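Local coordinates for ESX-5 secretion-associated protein EspG5 (Mycobacterium marinum, PDB 6VJ5), which acts in the cytoplasm as a specific chaperone for cognate PE/PPE proteins, preventing aggregation of their dimers and supporting their secretion, at residues D15-L20 with A73-L78; V225-Y230 with G236-V241. One frame throughout, in Å; residues are numbered along the deposited sequence.

Contact 1: residues D15-L20 with A73-L78; sequences DGFWML and ARMRVL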
ATOM      1  N   ASP C  15      11.840  -7.750  -6.852  1.00 68.20           N
ATOM      2  CA  ASP C  15      10.563  -8.450  -6.929  1.00 69.47           C
ATOM      3  C   ASP C  15      10.636  -9.793  -6.217  1.00 64.76           C
ATOM      4  O   ASP C  15       9.753 -10.139  -5.427  1.00 63.60           O
ATOM      5  CB  ASP C  15      10.157  -8.635  -8.394  1.00 75.75           C
ATOM      6  CG  ASP C  15       9.625  -7.363  -9.017  1.00 80.57           C
ATOM      7  OD1 ASP C  15       9.039  -6.541  -8.281  1.00 77.79           O
ATOM      8  OD2 ASP C  15       9.785  -7.188 -10.244  1.00 79.86           O
ATOM      9  N   GLY C  16      11.693 -10.564  -6.483  1.00 62.72           N
ATOM     10  CA  GLY C  16      11.815 -11.873  -5.862  1.00 61.04           C
ATOM     11  C   GLY C  16      11.949 -11.800  -4.354  1.00 61.91           C
ATOM     12  O   GLY C  16      11.380 -12.621  -3.631  1.00 62.39           O
ATOM     13  N   PHE C  17      12.701 -10.818  -3.855  1.00 57.32           N
ATOM     14  CA  PHE C  17      12.838 -10.691  -2.410  1.00 60.42           C
ATOM     15  C   PHE C  17      11.500 -10.390  -1.752  1.00 70.28           C
ATOM     16  O   PHE C  17      11.252 -10.816  -0.617  1.00 68.13           O
ATOM     17  CB  PHE C  17      13.839  -9.597  -2.057  1.00 52.69           C
ATOM     18  CG  PHE C  17      14.255  -9.615  -0.619  1.00 49.43           C
ATOM     19  CD1 PHE C  17      13.466  -9.025   0.354  1.00 59.31           C
ATOM     20  CD2 PHE C  17      15.425 -10.242  -0.237  1.00 61.38           C
ATOM     21  CE1 PHE C  17      13.844  -9.048   1.679  1.00 63.16           C
ATOM     22  CE2 PHE C  17      15.809 -10.269   1.090  1.00 56.74           C
ATOM     23  CZ  PHE C  17      15.017  -9.671   2.048  1.00 58.06           C
ATOM     24  N   TRP C  18      10.632  -9.647  -2.439  1.00 68.45           N
ATOM     25  CA  TRP C  18       9.319  -9.343  -1.887  1.00 74.56           C
ATOM     26  C   TRP C  18       8.420 -10.574  -1.868  1.00 72.09           C
ATOM     27  O   TRP C  18       7.618 -10.733  -0.943  1.00 68.18           O
ATOM     28  CB  TRP C  18       8.683  -8.210  -2.688  1.00 69.65           C
ATOM     29  CG  TRP C  18       7.232  -7.997  -2.440  1.00 70.86           C
ATOM     30  CD1 TRP C  18       6.667  -7.277  -1.429  1.00 75.04           C
ATOM     31  CD2 TRP C  18       6.152  -8.492  -3.233  1.00 67.31           C
ATOM     32  NE1 TRP C  18       5.297  -7.295  -1.541  1.00 55.60           N
ATOM     33  CE2 TRP C  18       4.957  -8.038  -2.641  1.00 69.86           C
ATOM     34  CE3 TRP C  18       6.078  -9.281  -4.384  1.00 62.74           C
ATOM     35  CZ2 TRP C  18       3.706  -8.345  -3.162  1.00 71.69           C
ATOM     36  CZ3 TRP C  18       4.840  -9.580  -4.899  1.00 74.08           C
ATOM     37  CH2 TRP C  18       3.668  -9.111  -4.292  1.00 74.38           C
ATOM     38  N   MET C  19       8.543 -11.456  -2.859  1.00 61.75           N
ATOM     39  CA  MET C  19       7.732 -12.668  -2.856  1.00 71.59           C
ATOM     40  C   MET C  19       8.118 -13.584  -1.704  1.00 62.79           C
ATOM     41  O   MET C  19       7.244 -14.134  -1.024  1.00 59.50           O
ATOM     42  CB  MET C  19       7.870 -13.377  -4.198  1.00 64.26           C
ATOM     43  CG  MET C  19       7.681 -12.423  -5.367  1.00 79.24           C
ATOM     44  SD  MET C  19       7.054 -13.190  -6.865  1.00 87.85           S
ATOM     45  CE  MET C  19       8.316 -14.427  -7.146  1.00 90.37           C
ATOM     46  N   LEU C  20       9.418 -13.757  -1.457  1.00 55.15           N
ATOM     47  CA  LEU C  20       9.838 -14.545  -0.304  1.00 66.35           C
ATOM     48  C   LEU C  20       9.239 -13.984   0.976  1.00 66.24           C
ATOM     49  O   LEU C  20       8.762 -14.735   1.834  1.00 68.27           O
ATOM     50  CB  LEU C  20      11.360 -14.574  -0.216  1.00 62.66           C
ATOM     51  CG  LEU C  20      12.045 -15.046  -1.499  1.00 66.38           C
ATOM     52  CD1 LEU C  20      13.546 -14.868  -1.408  1.00 69.05           C
ATOM     53  CD2 LEU C  20      11.693 -16.499  -1.783  1.00 68.44           C
ATOM     54  N   ALA C  73      15.260 -19.652   7.052  1.00 69.76           N
ATOM     55  CA  ALA C  73      15.827 -19.335   8.356  1.00 70.07           C
ATOM     56  C   ALA C  73      16.548 -17.994   8.327  1.00 76.69           C
ATOM     57  O   ALA C  73      16.445 -17.207   9.276  1.00 72.69           O
ATOM     58  CB  ALA C  73      16.775 -20.447   8.801  1.00 72.29           C
ATOM     59  N   ARG C  74      17.273 -17.709   7.242  1.00 74.98           N
ATOM     60  CA  ARG C  74      17.975 -16.434   7.137  1.00 77.68           C
ATOM     61  C   ARG C  74      16.995 -15.271   7.043  1.00 75.23           C
ATOM     62  O   ARG C  74      17.213 -14.221   7.658  1.00 69.69           O
ATOM     63  CB  ARG C  74      18.908 -16.449   5.927  1.00 61.30           C
ATOM     64  CG  ARG C  74      19.795 -17.685   5.851  1.00 67.65           C
ATOM     65  CD  ARG C  74      20.952 -17.504   4.882  1.00 72.23           C
ATOM     66  NE  ARG C  74      21.882 -18.630   4.950  1.00 78.52           N
ATOM     67  CZ  ARG C  74      21.783 -19.728   4.208  1.00 73.31           C
ATOM     68  NH1 ARG C  74      20.800 -19.854   3.328  1.00 73.58           N
ATOM     69  NH2 ARG C  74      22.672 -20.702   4.341  1.00 89.26           N
ATOM     70  N   MET C  75      15.909 -15.440   6.284  1.00 70.55           N
ATOM     71  CA  MET C  75      14.917 -14.377   6.163  1.00 55.49           C
ATOM     72  C   MET C  75      14.277 -14.056   7.503  1.00 67.19           C
ATOM     73  O   MET C  75      13.889 -12.907   7.749  1.00 66.90           O
ATOM     74  CB  MET C  75      13.838 -14.783   5.163  1.00 56.74           C
ATOM     75  CG  MET C  75      14.371 -15.156   3.803  1.00 67.12           C
ATOM     76  SD  MET C  75      15.123 -13.735   2.999  1.00 74.20           S
ATOM     77  CE  MET C  75      13.659 -12.836   2.482  1.00 68.54           C
ATOM     78  N   ARG C  76      14.141 -15.055   8.375  1.00 73.96           N
ATOM     79  CA  ARG C  76      13.537 -14.815   9.680  1.00 71.97           C
ATOM     80  C   ARG C  76      14.448 -13.982  10.568  1.00 71.13           C
ATOM     81  O   ARG C  76      13.965 -13.276  11.460  1.00 71.79           O
ATOM     82  CB  ARG C  76      13.207 -16.145  10.349  1.00 76.69           C
ATOM     83  CG  ARG C  76      12.188 -16.970   9.581  1.00 89.50           C
ATOM     84  CD  ARG C  76      10.792 -16.755  10.127  1.00101.58           C
ATOM     85  NE  ARG C  76       9.755 -17.173   9.186  1.00101.44           N
ATOM     86  CZ  ARG C  76       9.511 -18.434   8.846  1.00 92.83           C
ATOM     87  NH1 ARG C  76      10.242 -19.419   9.354  1.00 85.55           N
ATOM     88  NH2 ARG C  76       8.540 -18.709   7.984  1.00 84.44           N
ATOM     89  N   VAL C  77      15.761 -14.056  10.353  1.00 70.10           N
ATOM     90  CA  VAL C  77      16.673 -13.180  11.079  1.00 77.83           C
ATOM     91  C   VAL C  77      16.454 -11.734  10.651  1.00 75.27           C
ATOM     92  O   VAL C  77      16.265 -10.841  11.487  1.00 70.73           O
ATOM     93  CB  VAL C  77      18.130 -13.622  10.857  1.00 76.84           C
ATOM     94  CG1 VAL C  77      19.062 -12.900  11.819  1.00 68.76           C
ATOM     95  CG2 VAL C  77      18.264 -15.135  11.020  1.00 77.96           C
ATOM     96  N   LEU C  78      16.460 -11.488   9.337  1.00 71.30           N
ATOM     97  CA  LEU C  78      16.176 -10.150   8.826  1.00 73.81           C
ATOM     98  C   LEU C  78      14.808  -9.667   9.298  1.00 66.41           C
ATOM     99  O   LEU C  78      14.615  -8.477   9.581  1.00 63.40           O
ATOM    100  CB  LEU C  78      16.243 -10.150   7.297  1.00 66.23           C
ATOM    101  CG  LEU C  78      17.490 -10.745   6.644  1.00 64.63           C
ATOM    102  CD1 LEU C  78      17.265 -11.002   5.158  1.00 63.43           C
ATOM    103  CD2 LEU C  78      18.695  -9.833   6.838  1.00 65.70           C
TER
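Phe17 meets Met75 and Leu78 at once, and between residues 15-20 and 73-78 its ring carries the larger share of the contact on the first side. The ring reaches the second helix because CG stands opposite the backbone N (chi1 -167°), which carries CZ and CE2 beyond the helix surface although the side chain sets off alongside the other helix rather than at it. Met75 covers one face. Its methyl carbon CE lies 3.8 Å from the ring centroid and 24° off the normal, a CH-pi contact displaced toward the rim, with CE only 3.5 Å from Phe17 CZ. Met75 SD approaches more obliquely, 4.7 Å from the centroid, so this is also a Met-aromatic contact in which the methyl group sits over the face and the sulfur slants in behind it. Bends at both chi2 and chi3 fold the methionine chain into this pose. Leu78 comes from a different direction: its CD1 touches Phe17 CZ at 4.1 Å, near the ring plane, and so meets the edge.

The segment axes run at right angles and come no closer than 12.1 Å. That separation, with 168 Å² buried in total, describes two helices bridged by long side chains, without backbone contact or a hydrogen bond between them. Helix 69-79 rests on the large antiparallel sheet, where Leu78 touches Ala121 and Ala130 of two adjacent strands and Arg74 forms a salt bridge with Asp141.

One turn after Phe17, Leu20 points its CB at the same methyl group, with Leu20 CB 3.9 Å from Met75 CE. Met75 CE sits in the corner formed by the ring face and Leu20 CB, while Leu20 also packs on Met56 of helix 51-58.

Contact 2: residues V225-Y230 with G236-V241; sequences VYARQY and GPSASV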
ATOM      1  N   VAL C 225      28.167   3.915   8.780  1.00 53.91           N
ATOM      2  CA  VAL C 225      27.949   2.691   9.542  1.00 44.94           C
ATOM      3  C   VAL C 225      27.206   3.043  10.820  1.00 53.16           C
ATOM      4  O   VAL C 225      27.626   3.936  11.562  1.00 48.22           O
ATOM      5  CB  VAL C 225      29.273   1.974   9.869  1.00 51.91           C
ATOM      6  CG1 VAL C 225      28.999   0.648  10.562  1.00 51.04           C
ATOM      7  CG2 VAL C 225      30.094   1.771   8.605  1.00 53.73           C
ATOM      8  N   TYR C 226      26.109   2.332  11.081  1.00 57.83           N
ATOM      9  CA  TYR C 226      25.311   2.545  12.279  1.00 53.57           C
ATOM     10  C   TYR C 226      24.553   1.262  12.590  1.00 49.37           C
ATOM     11  O   TYR C 226      24.574   0.299  11.817  1.00 54.56           O
ATOM     12  CB  TYR C 226      24.358   3.730  12.106  1.00 49.14           C
ATOM     13  CG  TYR C 226      23.440   3.593  10.915  1.00 51.47           C
ATOM     14  CD1 TYR C 226      23.888   3.884   9.632  1.00 54.76           C
ATOM     15  CD2 TYR C 226      22.125   3.175  11.072  1.00 52.58           C
ATOM     16  CE1 TYR C 226      23.059   3.759   8.541  1.00 49.56           C
ATOM     17  CE2 TYR C 226      21.282   3.048   9.983  1.00 53.26           C
ATOM     18  CZ  TYR C 226      21.755   3.343   8.721  1.00 44.76           C
ATOM     19  OH  TYR C 226      20.928   3.218   7.631  1.00 46.20           O
ATOM     20  N   ALA C 227      23.887   1.251  13.742  1.00 53.52           N
ATOM     21  CA  ALA C 227      23.245   0.040  14.230  1.00 65.45           C
ATOM     22  C   ALA C 227      21.881   0.355  14.831  1.00 58.50           C
ATOM     23  O   ALA C 227      21.574   1.498  15.179  1.00 56.37           O
ATOM     24  CB  ALA C 227      24.116  -0.673  15.275  1.00 61.34           C
ATOM     25  N   ARG C 228      21.074  -0.696  14.968  1.00 66.97           N
ATOM     26  CA  ARG C 228      19.717  -0.606  15.490  1.00 64.36           C
ATOM     27  C   ARG C 228      19.466  -1.809  16.390  1.00 63.02           C
ATOM     28  O   ARG C 228      19.834  -2.936  16.046  1.00 60.95           O
ATOM     29  CB  ARG C 228      18.702  -0.555  14.341  1.00 56.93           C
ATOM     30  CG  ARG C 228      17.513   0.360  14.589  1.00 66.44           C
ATOM     31  CD  ARG C 228      16.834   0.799  13.273  1.00 58.58           C
ATOM     32  NE  ARG C 228      17.065  -0.143  12.181  1.00 51.19           N
ATOM     33  CZ  ARG C 228      17.552   0.192  10.989  1.00 50.07           C
ATOM     34  NH1 ARG C 228      17.735  -0.737  10.069  1.00 48.64           N
ATOM     35  NH2 ARG C 228      17.833   1.457  10.705  1.00 56.30           N
ATOM     36  N   GLN C 229      18.859  -1.560  17.550  1.00 70.18           N
ATOM     37  CA  GLN C 229      18.571  -2.592  18.536  1.00 70.29           C
ATOM     38  C   GLN C 229      17.071  -2.662  18.795  1.00 80.77           C
ATOM     39  O   GLN C 229      16.358  -1.659  18.684  1.00 73.18           O
ATOM     40  CB  GLN C 229      19.310  -2.316  19.849  1.00 70.82           C
ATOM     41  CG  GLN C 229      19.953  -3.536  20.473  1.00 77.69           C
ATOM     42  CD  GLN C 229      20.715  -3.204  21.743  1.00 80.26           C
ATOM     43  OE1 GLN C 229      20.584  -2.110  22.294  1.00 68.54           O
ATOM     44  NE2 GLN C 229      21.519  -4.148  22.214  1.00 84.76           N
ATOM     45  N   TYR C 230      16.595  -3.859  19.151  1.00 91.38           N
ATOM     46  CA  TYR C 230      15.170  -4.111  19.325  1.00 91.57           C
ATOM     47  C   TYR C 230      14.892  -4.823  20.643  1.00 92.92           C
ATOM     48  O   TYR C 230      15.475  -5.875  20.921  1.00 96.09           O
ATOM     49  CB  TYR C 230      14.616  -4.960  18.168  1.00 75.17           C
ATOM     50  CG  TYR C 230      14.782  -4.345  16.798  1.00 77.14           C
ATOM     51  CD1 TYR C 230      13.899  -3.377  16.344  1.00 73.16           C
ATOM     52  CD2 TYR C 230      15.816  -4.737  15.955  1.00 80.32           C
ATOM     53  CE1 TYR C 230      14.042  -2.807  15.096  1.00 78.87           C
ATOM     54  CE2 TYR C 230      15.966  -4.173  14.701  1.00 74.15           C
ATOM     55  CZ  TYR C 230      15.075  -3.208  14.277  1.00 76.07           C
ATOM     56  OH  TYR C 230      15.209  -2.634  13.035  1.00 72.67           O
ATOM     57  N   GLY C 236      15.441   1.319  18.632  1.00 74.47           N
ATOM     58  CA  GLY C 236      16.307   2.467  18.779  1.00 64.22           C
ATOM     59  C   GLY C 236      17.617   2.359  18.024  1.00 66.74           C
ATOM     60  O   GLY C 236      18.259   1.303  17.991  1.00 53.34           O
ATOM     61  N   PRO C 237      18.049   3.461  17.414  1.00 62.09           N
ATOM     62  CA  PRO C 237      19.318   3.466  16.685  1.00 57.81           C
ATOM     63  C   PRO C 237      20.486   3.799  17.606  1.00 51.92           C
ATOM     64  O   PRO C 237      20.314   4.293  18.723  1.00 55.06           O
ATOM     65  CB  PRO C 237      19.112   4.584  15.655  1.00 55.92           C
ATOM     66  CG  PRO C 237      18.320   5.600  16.440  1.00 62.01           C
ATOM     67  CD  PRO C 237      17.398   4.788  17.362  1.00 67.94           C
ATOM     68  N   SER C 238      21.689   3.529  17.105  1.00 55.20           N
ATOM     69  CA  SER C 238      22.892   3.973  17.798  1.00 54.71           C
ATOM     70  C   SER C 238      22.953   5.495  17.781  1.00 51.58           C
ATOM     71  O   SER C 238      22.719   6.124  16.744  1.00 56.99           O
ATOM     72  CB  SER C 238      24.144   3.387  17.151  1.00 50.59           C
ATOM     73  OG  SER C 238      24.184   3.673  15.767  1.00 57.59           O
ATOM     74  N   ALA C 239      23.254   6.091  18.936  1.00 51.32           N
ATOM     75  CA  ALA C 239      23.336   7.543  19.016  1.00 54.07           C
ATOM     76  C   ALA C 239      24.442   8.094  18.129  1.00 56.52           C
ATOM     77  O   ALA C 239      24.406   9.274  17.767  1.00 58.35           O
ATOM     78  CB  ALA C 239      23.559   7.980  20.465  1.00 51.69           C
ATOM     79  N   SER C 240      25.407   7.257  17.754  1.00 58.27           N
ATOM     80  CA  SER C 240      26.566   7.666  16.980  1.00 52.64           C
ATOM     81  C   SER C 240      26.595   6.935  15.647  1.00 59.37           C
ATOM     82  O   SER C 240      26.143   5.791  15.535  1.00 56.17           O
ATOM     83  CB  SER C 240      27.862   7.377  17.748  1.00 60.61           C
ATOM     84  OG  SER C 240      28.987   7.470  16.896  1.00 61.12           O
ATOM     85  N   VAL C 241      27.136   7.608  14.634  1.00 46.10           N
ATOM     86  CA  VAL C 241      27.355   7.027  13.317  1.00 45.36           C
ATOM     87  C   VAL C 241      28.835   7.144  12.985  1.00 50.94           C
ATOM     88  O   VAL C 241      29.469   8.159  13.292  1.00 50.24           O
ATOM     89  CB  VAL C 241      26.505   7.721  12.232  1.00 43.37           C
ATOM     90  CG1 VAL C 241      26.708   7.042  10.875  1.00 43.11           C
ATOM     91  CG2 VAL C 241      25.034   7.720  12.619  1.00 54.83           C
TER
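Tyr226 and Val241 meet through the base of the tyrosine side chain, Tyr226 CB lying 4.1 Å from Val241 CG2. Tyr226 CG sits between the backbone N and carbonyl carbon (chi1 56°), and the ring rises away from residues 236-241, taking its hydroxyl to Glu32. Arg228 extends on this same side. Its NH2 lies at the edge of the Tyr226 ring, in plane, and forms a salt bridge with Glu32, so one carboxylate holds both side chains. Farther back, Arg228 NE bonds to Tyr230 OH (3.2 Å), tilted from the guanidinium plane. Arg228 and Pro237 form an antiparallel non-hydrogen-bonded pair, and Arg228 CG passes close to Gly236 O; Gln229 projects from the other side of the sheet and bonds to Tyr291 and Gly292.

Ser238 lies against the strand with OG turned back toward Ala227, whose N donates to it at 3.2 Å and 163°. The hydroxyl in turn donates to Ser240 O over 2.9 Å, and Ser238 N bonds to Ala227 O at 2.8 Å. A serine side chain thus takes the place of a backbone acceptor where residues 238-241 bow outward.

Val241 brings CG1 to within 3.3 Å of Val225 O, and its carbonyl bonds to a polar side chain of another protein chain. At the other end Gln229 N reaches Gly236 O at 3.0 Å, nearly straight (172°), and Gly236 N returns to Gln229 O at 3.1 Å. This hydrogen-bonded pair, the antiparallel run and the short connection between strands 221-231 and 234-247 mark a beta hairpin, whose second strand leaves regular pairing around residues 238-241.

How the contacts relate
Along the chain contact 1 closes before contact 2 opens. Their centres are 22 Å apart, and the nearest atoms, about 7 Å apart, do not touch. The large antiparallel sheet relates them: helix 69-79 of contact 1 packs against strands 115-123 and 126-133, while contact 2 pairs two neighbouring strands, 221-231 and 234-247, nearer the chain centre. Strand 83-91 separates 115-123 from 221-231 in the sheet order. Contact 1 is therefore a helix-helix junction over one part of the sheet, untouched by other chains, whereas contact 2 forms part of the sheet itself and reaches another protein chain, consistent with a role for this region in partner binding by a PE/PPE chaperone.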